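PDB 4FB4: putative branched-chain amino acid transport system substrate-binding protein from Rhodopseudomonas palustris, which probably binds small carboxylate-bearing solutes for an ABC-type importer and is seen here holding caffeic acid in its cleft. Local coordinates for residues 32-37 / 286-291; 80-85 / 98-103; 172-177 / 197-202. All blocks are in the same frame, centred on the assembly; numbering follows the deposited sequence.

Contact 1 of 3, residues 32-37 / 286-291; sequences EFVAKE and HSFDAF. With DHC (caffeic acid), chain B.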
loop_
_atom_site.group_PDB
_atom_site.type_symbol
_atom_site.label_atom_id
_atom_site.label_comp_id
_atom_site.label_asym_id
_atom_site.label_seq_id
_atom_site.Cartn_x
_atom_site.Cartn_y
_atom_site.Cartn_z
ATOM N N GLU A 32 3.890 -17.352 -1.681
ATOM C CA GLU A 32 4.101 -18.620 -2.373
ATOM C C GLU A 32 5.004 -18.423 -3.586
ATOM O O GLU A 32 5.698 -19.342 -3.997
ATOM C CB GLU A 32 2.738 -19.262 -2.808
ATOM C CG GLU A 32 2.905 -20.641 -3.413
ATOM C CD GLU A 32 1.605 -21.359 -3.826
ATOM O OE1 GLU A 32 0.506 -20.926 -3.407
ATOM O OE2 GLU A 32 1.702 -22.385 -4.584
ATOM N N PHE A 33 5.014 -17.217 -4.159
ATOM C CA PHE A 33 5.661 -16.975 -5.414
ATOM C C PHE A 33 6.950 -16.177 -5.330
ATOM O O PHE A 33 7.447 -15.766 -6.351
ATOM C CB PHE A 33 4.693 -16.288 -6.373
ATOM C CG PHE A 33 3.352 -16.944 -6.398
ATOM C CD1 PHE A 33 3.253 -18.272 -6.785
ATOM C CD2 PHE A 33 2.223 -16.265 -5.998
ATOM C CE1 PHE A 33 2.011 -18.905 -6.764
ATOM C CE2 PHE A 33 0.982 -16.911 -5.957
ATOM C CZ PHE A 33 0.896 -18.220 -6.353
ATOM N N VAL A 34 7.485 -15.948 -4.133
ATOM C CA VAL A 34 8.718 -15.173 -4.006
ATOM C C VAL A 34 9.919 -16.115 -3.868
ATOM O O VAL A 34 9.767 -17.328 -3.696
ATOM C CB VAL A 34 8.647 -14.183 -2.797
ATOM C CG1 VAL A 34 7.500 -13.143 -2.993
ATOM C CG2 VAL A 34 8.577 -14.921 -1.463
ATOM N N ALA A 35 11.130 -15.552 -3.911
ATOM C CA ALA A 35 12.333 -16.360 -3.762
ATOM C C ALA A 35 12.329 -17.173 -2.457
ATOM O O ALA A 35 11.917 -16.683 -1.415
ATOM C CB ALA A 35 13.588 -15.446 -3.815
ATOM N N LYS A 36 12.807 -18.416 -2.526
ATOM C CA LYS A 36 13.013 -19.250 -1.355
ATOM C C LYS A 36 14.472 -19.250 -0.820
ATOM O O LYS A 36 14.729 -19.748 0.311
ATOM C CB LYS A 36 12.563 -20.667 -1.668
ATOM C CG LYS A 36 11.157 -20.755 -2.308
ATOM C CD LYS A 36 10.079 -20.799 -1.242
ATOM C CE LYS A 36 8.635 -20.557 -1.726
ATOM N NZ LYS A 36 8.244 -19.090 -1.750
ATOM N N GLU A 37 15.373 -18.648 -1.592
ATOM C CA GLU A 37 16.833 -18.581 -1.288
ATOM C C GLU A 37 17.369 -17.335 -1.942
ATOM O O GLU A 37 16.900 -16.991 -3.008
ATOM C CB GLU A 37 17.597 -19.729 -1.962
ATOM C CG GLU A 37 17.307 -21.162 -1.531
ATOM C CD GLU A 37 18.414 -22.155 -1.958
ATOM O OE1 GLU A 37 19.415 -21.752 -2.630
ATOM O OE2 GLU A 37 18.278 -23.363 -1.625
ATOM N N HIS A 286 2.652 -5.803 -3.213
ATOM C CA HIS A 286 3.570 -5.184 -2.245
ATOM C C HIS A 286 4.487 -6.182 -1.595
ATOM O O HIS A 286 5.696 -5.907 -1.388
ATOM C CB HIS A 286 2.837 -4.367 -1.165
ATOM C CG HIS A 286 2.053 -3.223 -1.693
ATOM N ND1 HIS A 286 2.505 -2.420 -2.645
ATOM C CD2 HIS A 286 0.807 -2.753 -1.353
ATOM C CE1 HIS A 286 1.565 -1.502 -2.947
ATOM N NE2 HIS A 286 0.550 -1.685 -2.137
ATOM N N SER A 287 3.934 -7.308 -1.157
ATOM C CA SER A 287 4.798 -8.336 -0.583
ATOM C C SER A 287 5.748 -8.963 -1.635
ATOM O O SER A 287 6.937 -9.185 -1.370
ATOM C CB SER A 287 3.991 -9.401 0.196
ATOM O OG SER A 287 3.142 -10.101 -0.629
ATOM N N PHE A 288 5.247 -9.202 -2.840
ATOM C CA PHE A 288 6.068 -9.689 -3.928
ATOM C C PHE A 288 7.240 -8.720 -4.199
ATOM O O PHE A 288 8.393 -9.152 -4.308
ATOM C CB PHE A 288 5.209 -9.857 -5.150
ATOM C CG PHE A 288 5.917 -10.390 -6.361
ATOM C CD1 PHE A 288 6.055 -11.759 -6.558
ATOM C CD2 PHE A 288 6.410 -9.537 -7.319
ATOM C CE1 PHE A 288 6.683 -12.241 -7.673
ATOM C CE2 PHE A 288 7.026 -10.024 -8.444
ATOM C CZ PHE A 288 7.145 -11.386 -8.623
ATOM N N ASP A 289 6.932 -7.425 -4.246
ATOM C CA ASP A 289 7.918 -6.394 -4.494
ATOM C C ASP A 289 8.946 -6.248 -3.389
ATOM O O ASP A 289 10.095 -5.972 -3.673
ATOM C CB ASP A 289 7.262 -5.049 -4.733
ATOM C CG ASP A 289 6.528 -4.999 -6.091
ATOM O OD1 ASP A 289 6.555 -6.002 -6.895
ATOM O OD2 ASP A 289 5.910 -3.951 -6.376
ATOM N N ALA A 290 8.532 -6.389 -2.148
ATOM C CA ALA A 290 9.466 -6.435 -1.011
ATOM C C ALA A 290 10.525 -7.493 -1.219
ATOM O O ALA A 290 11.711 -7.274 -0.918
ATOM C CB ALA A 290 8.696 -6.684 0.304
ATOM N N PHE A 291 10.142 -8.660 -1.719
ATOM C CA PHE A 291 11.122 -9.659 -2.008
ATOM C C PHE A 291 12.051 -9.321 -3.200
ATOM O O PHE A 291 13.266 -9.668 -3.189
ATOM C CB PHE A 291 10.486 -11.044 -2.100
ATOM C CG PHE A 291 10.245 -11.650 -0.752
ATOM C CD1 PHE A 291 9.145 -11.263 0.016
ATOM C CD2 PHE A 291 11.110 -12.584 -0.236
ATOM C CE1 PHE A 291 8.926 -11.811 1.274
ATOM C CE2 PHE A 291 10.894 -13.170 0.998
ATOM C CZ PHE A 291 9.813 -12.787 1.763
HETATM C C1 DHC B . -4.914 1.799 5.545
HETATM O O1 DHC B . -4.385 2.171 6.597
HETATM C C2 DHC B . -4.264 1.941 4.217
HETATM C C3 DHC B . -4.143 0.831 3.523
HETATM C "C1'" DHC B . -3.383 0.758 2.201
HETATM C "C2'" DHC B . -2.720 -0.417 1.905
HETATM C "C3'" DHC B . -1.987 -0.548 0.747
HETATM C "C4'" DHC B . -1.878 0.544 -0.220
HETATM C "C5'" DHC B . -2.525 1.740 0.093
HETATM C "C6'" DHC B . -3.253 1.815 1.307
HETATM O "O4'" DHC B . -1.153 0.345 -1.358
HETATM O "O3'" DHC B . -1.394 -1.746 0.501
HETATM O O2 DHC B . -5.998 1.171 5.561
#

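Contact 2 of 3, residues 80-85 / 98-103; sequences PPTVAV and ALAPLP. With DHC (caffeic acid), chain B.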
loop_
_atom_site.group_PDB
_atom_site.type_symbol
_atom_site.label_atom_id
_atom_site.label_comp_id
_atom_site.label_asym_id
_atom_site.label_seq_id
_atom_site.Cartn_x
_atom_site.Cartn_y
_atom_site.Cartn_z
ATOM N N PRO A 80 -2.210 1.840 10.907
ATOM C CA PRO A 80 -1.885 1.907 12.391
ATOM C C PRO A 80 -0.935 0.835 12.903
ATOM O O PRO A 80 0.005 1.181 13.654
ATOM C CB PRO A 80 -3.270 1.858 13.086
ATOM C CG PRO A 80 -4.222 2.335 11.998
ATOM C CD PRO A 80 -3.659 1.868 10.682
ATOM N N PRO A 81 -1.130 -0.452 12.503
ATOM C CA PRO A 81 -0.128 -1.408 12.922
ATOM C C PRO A 81 1.223 -1.216 12.226
ATOM O O PRO A 81 2.230 -1.603 12.769
ATOM C CB PRO A 81 -0.743 -2.779 12.583
ATOM C CG PRO A 81 -1.818 -2.495 11.575
ATOM C CD PRO A 81 -2.305 -1.106 11.904
ATOM N N THR A 82 1.240 -0.615 11.029
ATOM C CA THR A 82 2.474 -0.361 10.340
ATOM C C THR A 82 3.322 0.648 11.106
ATOM O O THR A 82 4.562 0.497 11.186
ATOM C CB THR A 82 2.237 0.047 8.874
ATOM O OG1 THR A 82 1.558 -1.063 8.250
ATOM C CG2 THR A 82 3.575 0.283 8.139
ATOM N N VAL A 83 2.677 1.655 11.657
ATOM C CA VAL A 83 3.353 2.610 12.511
ATOM C C VAL A 83 3.956 1.928 13.725
ATOM O O VAL A 83 5.125 2.179 14.129
ATOM C CB VAL A 83 2.391 3.724 12.946
ATOM C CG1 VAL A 83 2.982 4.527 14.091
ATOM C CG2 VAL A 83 1.986 4.610 11.731
ATOM N N ALA A 84 3.170 1.057 14.348
ATOM C CA ALA A 84 3.683 0.238 15.459
ATOM C C ALA A 84 4.927 -0.599 15.092
ATOM O O ALA A 84 5.917 -0.581 15.836
ATOM C CB ALA A 84 2.562 -0.668 16.010
ATOM N N VAL A 85 4.919 -1.299 13.936
ATOM C CA VAL A 85 6.059 -2.098 13.506
ATOM C C VAL A 85 7.298 -1.217 13.324
ATOM O O VAL A 85 8.437 -1.556 13.815
ATOM C CB VAL A 85 5.736 -2.892 12.221
ATOM C CG1 VAL A 85 6.969 -3.658 11.701
ATOM C CG2 VAL A 85 4.564 -3.867 12.513
ATOM N N ALA A 98 7.709 -1.582 5.028
ATOM C CA ALA A 98 6.294 -1.355 5.328
ATOM C C ALA A 98 5.443 -1.810 4.143
ATOM O O ALA A 98 5.795 -1.535 3.032
ATOM C CB ALA A 98 6.077 0.146 5.628
ATOM N N LEU A 99 4.331 -2.523 4.397
ATOM C CA LEU A 99 3.387 -2.945 3.391
ATOM C C LEU A 99 2.108 -2.106 3.353
ATOM O O LEU A 99 1.138 -2.473 2.663
ATOM C CB LEU A 99 3.080 -4.461 3.543
ATOM C CG LEU A 99 4.283 -5.420 3.498
ATOM C CD1 LEU A 99 3.895 -6.903 3.659
ATOM C CD2 LEU A 99 5.080 -5.203 2.235
ATOM N N ALA A 100 2.083 -1.002 4.110
ATOM C CA ALA A 100 1.014 -0.009 4.078
ATOM C C ALA A 100 1.693 1.368 4.118
ATOM O O ALA A 100 2.851 1.492 4.550
ATOM C CB ALA A 100 0.054 -0.181 5.264
ATOM N N PRO A 101 1.016 2.403 3.601
ATOM C CA PRO A 101 1.631 3.697 3.667
ATOM C C PRO A 101 1.730 4.098 5.155
ATOM O O PRO A 101 0.954 3.642 6.020
ATOM C CB PRO A 101 0.662 4.618 2.898
ATOM C CG PRO A 101 -0.268 3.743 2.174
ATOM C CD PRO A 101 -0.308 2.446 2.917
ATOM N N LEU A 102 2.725 4.870 5.488
ATOM C CA LEU A 102 2.771 5.411 6.811
ATOM C C LEU A 102 3.496 6.703 6.775
ATOM O O LEU A 102 4.282 6.922 5.851
ATOM C CB LEU A 102 3.478 4.472 7.758
ATOM C CG LEU A 102 4.993 4.448 7.733
ATOM C CD1 LEU A 102 5.366 3.925 9.107
ATOM C CD2 LEU A 102 5.431 3.571 6.570
ATOM N N PRO A 103 3.225 7.549 7.777
ATOM C CA PRO A 103 3.900 8.808 7.955
ATOM C C PRO A 103 5.333 8.576 8.397
ATOM O O PRO A 103 5.597 8.059 9.478
ATOM C CB PRO A 103 3.095 9.549 9.047
ATOM C CG PRO A 103 2.130 8.552 9.606
ATOM C CD PRO A 103 2.162 7.303 8.779
HETATM C C1 DHC B . -4.914 1.799 5.545
HETATM O O1 DHC B . -4.385 2.171 6.597
HETATM C C2 DHC B . -4.264 1.941 4.217
HETATM C C3 DHC B . -4.143 0.831 3.523
HETATM C "C1'" DHC B . -3.383 0.758 2.201
HETATM C "C2'" DHC B . -2.720 -0.417 1.905
HETATM C "C3'" DHC B . -1.987 -0.548 0.747
HETATM C "C4'" DHC B . -1.878 0.544 -0.220
HETATM C "C5'" DHC B . -2.525 1.740 0.093
HETATM C "C6'" DHC B . -3.253 1.815 1.307
HETATM O "O4'" DHC B . -1.153 0.345 -1.358
HETATM O "O3'" DHC B . -1.394 -1.746 0.501
HETATM O O2 DHC B . -5.998 1.171 5.561
#

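Contact 3 of 3, residues 172-177 / 197-202; sequences FARPDT and GASGTA. With DHC (caffeic acid), chain B; GOL (glycerol), chain C.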
loop_
_atom_site.group_PDB
_atom_site.type_symbol
_atom_site.label_atom_id
_atom_site.label_comp_id
_atom_site.label_asym_id
_atom_site.label_seq_id
_atom_site.Cartn_x
_atom_site.Cartn_y
_atom_site.Cartn_z
ATOM N N PHE A 172 -15.040 8.638 9.665
ATOM C CA PHE A 172 -15.643 7.456 10.282
ATOM C C PHE A 172 -14.570 6.509 10.794
ATOM O O PHE A 172 -13.396 6.625 10.431
ATOM C CB PHE A 172 -16.611 6.770 9.317
ATOM C CG PHE A 172 -15.967 6.111 8.123
ATOM C CD1 PHE A 172 -15.423 6.855 7.101
ATOM C CD2 PHE A 172 -15.979 4.728 7.993
ATOM C CE1 PHE A 172 -14.860 6.251 6.002
ATOM C CE2 PHE A 172 -15.431 4.114 6.886
ATOM C CZ PHE A 172 -14.855 4.884 5.887
ATOM N N ALA A 173 -14.988 5.576 11.645
ATOM C CA ALA A 173 -14.076 4.603 12.220
ATOM C C ALA A 173 -14.094 3.334 11.374
ATOM O O ALA A 173 -15.127 2.950 10.832
ATOM C CB ALA A 173 -14.411 4.306 13.681
ATOM N N ARG A 174 -12.936 2.690 11.266
ATOM C CA ARG A 174 -12.811 1.522 10.415
ATOM C C ARG A 174 -13.914 0.518 10.605
ATOM O O ARG A 174 -14.422 0.021 9.609
ATOM C CB ARG A 174 -11.475 0.822 10.625
ATOM C CG ARG A 174 -10.317 1.615 10.086
ATOM C CD ARG A 174 -8.989 0.963 10.369
ATOM N NE ARG A 174 -7.926 1.900 9.982
ATOM C CZ ARG A 174 -7.226 1.836 8.855
ATOM N NH1 ARG A 174 -6.321 2.757 8.609
ATOM N NH2 ARG A 174 -7.373 0.827 8.009
ATOM N N PRO A 175 -14.292 0.214 11.875
ATOM C CA PRO A 175 -15.304 -0.833 12.129
ATOM C C PRO A 175 -16.755 -0.431 11.895
ATOM O O PRO A 175 -17.624 -1.277 11.960
ATOM C CB PRO A 175 -15.107 -1.167 13.620
ATOM C CG PRO A 175 -13.819 -0.495 14.044
ATOM C CD PRO A 175 -13.691 0.701 13.139
ATOM N N ASP A 176 -17.020 0.841 11.647
ATOM C CA ASP A 176 -18.386 1.347 11.542
ATOM C C ASP A 176 -19.179 0.617 10.448
ATOM O O ASP A 176 -18.660 0.429 9.356
ATOM C CB ASP A 176 -18.368 2.858 11.273
ATOM C CG ASP A 176 -17.936 3.682 12.498
ATOM O OD1 ASP A 176 -17.679 3.103 13.597
ATOM O OD2 ASP A 176 -17.817 4.919 12.357
ATOM N N THR A 177 -20.410 0.188 10.739
ATOM C CA THR A 177 -21.274 -0.420 9.703
ATOM C C THR A 177 -22.176 0.586 8.995
ATOM O O THR A 177 -22.797 0.260 7.983
ATOM C CB THR A 177 -22.202 -1.506 10.279
ATOM O OG1 THR A 177 -22.970 -0.951 11.354
ATOM C CG2 THR A 177 -21.393 -2.709 10.750
ATOM N N GLY A 197 -11.253 8.568 1.650
ATOM C CA GLY A 197 -9.983 8.162 2.239
ATOM C C GLY A 197 -10.099 6.898 3.072
ATOM O O GLY A 197 -10.102 6.938 4.317
ATOM N N ALA A 198 -10.166 5.759 2.400
ATOM C CA ALA A 198 -10.379 4.500 3.076
ATOM C C ALA A 198 -9.713 3.356 2.303
ATOM O O ALA A 198 -8.922 3.583 1.374
ATOM C CB ALA A 198 -11.888 4.243 3.217
ATOM N N SER A 199 -10.006 2.141 2.708
ATOM C CA SER A 199 -9.348 0.982 2.107
ATOM C C SER A 199 -10.213 -0.253 2.236
ATOM O O SER A 199 -11.131 -0.306 3.066
ATOM C CB SER A 199 -8.011 0.768 2.758
ATOM O OG SER A 199 -8.155 0.455 4.135
ATOM N N GLY A 200 -9.930 -1.211 1.366
ATOM C CA GLY A 200 -10.496 -2.522 1.457
ATOM C C GLY A 200 -12.006 -2.497 1.456
ATOM O O GLY A 200 -12.609 -1.755 0.709
ATOM N N THR A 201 -12.609 -3.303 2.314
ATOM C CA THR A 201 -14.075 -3.338 2.464
ATOM C C THR A 201 -14.698 -1.993 2.871
ATOM O O THR A 201 -15.701 -1.565 2.278
ATOM C CB THR A 201 -14.446 -4.437 3.489
ATOM O OG1 THR A 201 -13.960 -5.673 2.954
ATOM C CG2 THR A 201 -15.980 -4.533 3.728
ATOM N N ALA A 202 -14.123 -1.348 3.885
ATOM C CA ALA A 202 -14.611 -0.054 4.354
ATOM C C ALA A 202 -14.700 0.951 3.214
ATOM O O ALA A 202 -15.613 1.786 3.220
ATOM C CB ALA A 202 -13.720 0.490 5.471
HETATM C C1 DHC B . -4.914 1.799 5.545
HETATM O O1 DHC B . -4.385 2.171 6.597
HETATM C C2 DHC B . -4.264 1.941 4.217
HETATM C C3 DHC B . -4.143 0.831 3.523
HETATM C "C1'" DHC B . -3.383 0.758 2.201
HETATM C "C2'" DHC B . -2.720 -0.417 1.905
HETATM C "C3'" DHC B . -1.987 -0.548 0.747
HETATM C "C4'" DHC B . -1.878 0.544 -0.220
HETATM C "C5'" DHC B . -2.525 1.740 0.093
HETATM C "C6'" DHC B . -3.253 1.815 1.307
HETATM O "O4'" DHC B . -1.153 0.345 -1.358
HETATM O "O3'" DHC B . -1.394 -1.746 0.501
HETATM O O2 DHC B . -5.998 1.171 5.561
HETATM C C1 GOL C . -10.546 -1.481 7.186
HETATM O O1 GOL C . -9.281 -1.660 7.890
HETATM C C2 GOL C . -10.979 -2.718 6.356
HETATM O O2 GOL C . -12.330 -2.570 5.863
HETATM C C3 GOL C . -10.159 -3.015 5.094
HETATM O O3 GOL C . -10.746 -4.136 4.345
#

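Contact 1 of 3, residues 32-37 / 286-291
Val34 overlaps one face of the Phe291 ring. Its CG2 lies 3.6 Å from the centroid of the Phe291 ring and 11° off the ring normal, a CH-pi contact over the middle of the face. Val34 CB sits near the root of the same ring, 3.6 Å from Phe291 CG. The two side chains are roughly perpendicular, with the valine standing on the aromatic face.

The other branch works against the helix. With chi1 at -62°, Val34 CG1 lies beside its own backbone N, anti to the carbonyl carbon, and comes to 3.9 Å from Phe288 CA. The same methyl meets Phe288 CD1 obliquely at 4.1 Å. Phe288 carries its CG anti to the backbone N (chi1 -179°), which brings the ring edge up to the loop. Phe33 O lies at that edge, near the ring plane, 3.8 Å from Phe288 CE1.

The loop also bonds to itself. Lys36 NZ donates to Val34 O at 3.0 Å and also bonds Leu31 O. On the helix, Ser287 OG bonds Glu27 O. Phe291 further packs on Leu43 and Val45 of strand 41-49, while Phe288 touches helix 261-275.

One residue before Ser287, the helix faces the ligand. His286 NE2 and O4' of the caffeic acid share a 2.8 Å hydrogen bond, with O4' at the imidazole edge, near its plane. Either atom could be the donor.

No hydrogen bond joins 32-37 to 286-291. The contact is largely apolar: valine carbons against aromatic rings, with one backbone oxygen at a ring edge. It rests on fit rather than on polar pairing. The polar groups of Lys36, Ser287 and His286 find partners within their own segment, elsewhere in the chain or in the ligand, and one helical segment thus serves both the packing with the loop and the binding cleft.

Contact 2 of 3, residues 80-85 / 98-103
Ala98, at the end of strand 96-98, puts its CB 3.5 Å from Thr82 CG2 on helix 79-92. Thr82 CG2 is anti to the backbone N; the hydroxyl, OG1, lies beside the N (chi1 -61°).

Next comes Leu99. Its side chain lies against Met74 of strand 72-75 and Val14 of strand 8-14, and its carbonyl serves the ligand. Caffeic acid O3' gives Leu99 O a weak hydrogen bond of 3.4 Å.

Ala100 returns to the helix. Its CB is 3.5 Å from Thr82 OG1, but this is only van der Waals contact. The hydroxyl has its polar partners outside the two segments, in Ser76 N and Val78 O, which tie Thr82 to the chain just before it.

Pro101 faces the ligand instead. Its CD lies 3.4 Å from C6' of the caffeic acid, and its CG also touches the aromatic carbons. Its carbonyl O is bonded to Thr79 OG1, at the start of the helix.

Leu102 fits over the helix surface between Thr82 and Val83. Its CD2 meets Thr82 CG2 at 4.1 Å, and its CD1 reaches Val83 CA at 4.2 Å.

Pro103 ends the walk. Its CD is 4.0 Å from Val83 CG2, and the two side chains stand nearly perpendicular.

No hydrogen bond crosses between the segments. Helix 79-92 is the helix of the beta-alpha-beta crossover from strand 72-75 to strand 96-98, and the loop leaves the end of that second strand. Ligand contacts at the C-terminal ends of such parallel strands are typical of the periplasmic binding protein fold.

Contact 3 of 3, residues 172-177 / 197-202
The carboxylate end of the ligand pocket is built in part from the loops that follow strands 165-172 and 193-197. The loops themselves pack through apolar side chains. Phe172 CZ lies 4.0 Å from Ala198 CB, and Phe172 CE2 is 4.3 Å from Ala202 CB.

Arg174 runs out extended from CG to NE and meets the caffeic acid carboxylate with its guanidinium edge. Arg174 NH1 bonds caffeic acid O1 at 2.9 Å. Arg174 NH2 bonds caffeic acid O2 at 2.8 Å, nearly straight at 166°. Ser199 OG grips the same O2 at 2.7 Å, so that oxygen takes a bond from each of these two residues. Asp145 holds Arg174 NE by a salt bridge and probably fixes how the group is turned.

A glycerol, probably from the crystallisation liquor, lies beside them: its O1 accepts from Arg174 NH2 at 3.1 Å, while O2 and O3 accept from the backbone N of Ala202 and Thr201. With a leucine in place of Arg174, the carboxylate would probably lose its charged partner and Asp145 its salt bridge.

An arginine that meets a carboxylate with two N-H groups at strand ends, facing a cleft between two lobes, suits a periplasmic binding protein site for a small acid.

From the N terminus, residues 32-37 come first, in the loop after helix 21-30, and meet their partner last. Contact 2 closes next, a short loop that runs from helix 79-92 through strand 96-98 of the first, mixed sheet. The chain then enters the second sheet, where contact 3 closes another short loop across helix 180-189. Only when helix 282-302 brings in residues 286-291 does contact 1 close, enclosing both others. Contacts 2 and 3 follow in series, and none cross. Contacts 1 and 2 belong to one lobe and touch through Leu99 and His286. Contact 3 belongs to the other, and Pro80 of contact 2 touches Arg174 of contact 3 across the cleft. All three touch caffeic acid.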